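Local coordinates for protein alanine racemase (PDB 2DY3) that belongs to the alanine racemase family, pairing an N-terminal TIM-barrel domain with a C-terminal beta domain and binding pyridoxal-5'-phosphate, at residues B[182-185]-B[190-193]. Residues are numbered along the deposited sequence; the frame is centred on the assembly and turned at random.
Sequences ALAR and ECPV
Two hydrogen bonds from the R185 guanidinium to successive backbone carbonyls, E190 O and C191 O, make up the polar part of this contact. R185 NE gives the straighter one, reaching E190 O at 2.7 Å with an N-H...O angle of 167° and the oxygen nearly in the guanidinium plane. The second, from R185 NH2 to C191 O at 2.9 Å, is more bent (142°), and its donor stands above the carbonyl plane. With CG anti to the carbonyl carbon (chi1 -75°) and the chain extended as far as NE, the side chain presents the NE/NH2 edge of the group to both oxygens, and these two bonds limit its rotation. C191 O also accepts a weak hydrogen bond from N194 ND2.

The apolar part is a single buried pair: A184 CB meets C191 SG at 3.9 Å. Both CB atoms point across the contact, and the same pair packs on M155 of strand 150-156, while A184 also touches F141 of helix 134-146. The backbones come nearest at R185 and E190, whose CA atoms are 5.3 Å apart, as the chain doubles back after the helix.

The contact thus fastens the C-terminal end of helix 169-186 to the loop that follows it, at the periphery of the TIM-barrel domain, consistent with a helix-to-strand connection of a TIM barrel, since V193 already pairs by its backbone with T153 of strand 150-156.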
loop_
_atom_site.group_PDB
_atom_site.type_symbol
_atom_site.label_atom_id
_atom_site.label_comp_id
_atom_site.label_asym_id
_atom_site.label_seq_id
_atom_site.Cartn_x
_atom_site.Cartn_y
_atom_site.Cartn_z
ATOM N N ALA B 182 -22.414 33.673 5.609
ATOM C CA ALA B 182 -23.203 34.836 5.990
ATOM C C ALA B 182 -24.059 34.508 7.211
ATOM O O ALA B 182 -24.210 35.332 8.119
ATOM C CB ALA B 182 -24.092 35.278 4.826
ATOM N N LEU B 183 -24.610 33.298 7.232
ATOM C CA LEU B 183 -25.452 32.848 8.335
ATOM C C LEU B 183 -24.605 32.729 9.605
ATOM O O LEU B 183 -25.062 33.048 10.704
ATOM C CB LEU B 183 -26.061 31.490 7.995
ATOM C CG LEU B 183 -27.432 31.107 8.558
ATOM C CD1 LEU B 183 -27.580 29.592 8.490
ATOM C CD2 LEU B 183 -27.584 31.579 9.985
ATOM N N ALA B 184 -23.369 32.266 9.446
ATOM C CA ALA B 184 -22.459 32.097 10.576
ATOM C C ALA B 184 -22.096 33.437 11.209
ATOM O O ALA B 184 -22.112 33.577 12.435
ATOM C CB ALA B 184 -21.193 31.372 10.125
ATOM N N ARG B 185 -21.763 34.418 10.373
ATOM C CA ARG B 185 -21.405 35.741 10.869
ATOM C C ARG B 185 -22.627 36.437 11.455
ATOM O O ARG B 185 -22.518 37.227 12.392
ATOM C CB ARG B 185 -20.780 36.576 9.741
ATOM C CG ARG B 185 -19.360 36.134 9.431
ATOM C CD ARG B 185 -18.828 36.625 8.094
ATOM N NE ARG B 185 -17.412 36.288 7.973
ATOM C CZ ARG B 185 -16.696 36.405 6.862
ATOM N NH1 ARG B 185 -17.260 36.853 5.742
ATOM N NH2 ARG B 185 -15.410 36.086 6.875
ATOM N N GLU B 190 -17.215 35.276 13.510
ATOM C CA GLU B 190 -16.414 36.046 12.567
ATOM C C GLU B 190 -15.935 35.232 11.365
ATOM O O GLU B 190 -15.978 35.712 10.236
ATOM C CB GLU B 190 -15.197 36.657 13.278
ATOM C CG GLU B 190 -14.255 37.407 12.334
ATOM C CD GLU B 190 -13.034 37.985 13.030
ATOM O OE1 GLU B 190 -12.476 37.320 13.928
ATOM O OE2 GLU B 190 -12.615 39.099 12.662
ATOM N N CYS B 191 -15.484 34.004 11.609
ATOM C CA CYS B 191 -14.973 33.151 10.534
ATOM C C CYS B 191 -13.926 33.926 9.732
ATOM O O CYS B 191 -14.062 34.110 8.525
ATOM C CB CYS B 191 -16.111 32.709 9.607
ATOM S SG CYS B 191 -17.318 31.595 10.364
ATOM N N PRO B 192 -12.856 34.377 10.406
ATOM C CA PRO B 192 -11.732 35.147 9.859
ATOM C C PRO B 192 -10.989 34.520 8.685
ATOM O O PRO B 192 -10.617 35.212 7.733
ATOM C CB PRO B 192 -10.802 35.309 11.062
ATOM C CG PRO B 192 -11.707 35.181 12.228
ATOM C CD PRO B 192 -12.638 34.090 11.831
ATOM N N VAL B 193 -10.757 33.212 8.757
ATOM C CA VAL B 193 -10.011 32.532 7.710
ATOM C C VAL B 193 -10.782 31.373 7.097
ATOM O O VAL B 193 -11.014 30.348 7.743
ATOM C CB VAL B 193 -8.661 32.028 8.269
ATOM C CG1 VAL B 193 -7.836 31.389 7.170
ATOM C CG2 VAL B 193 -7.909 33.197 8.898
#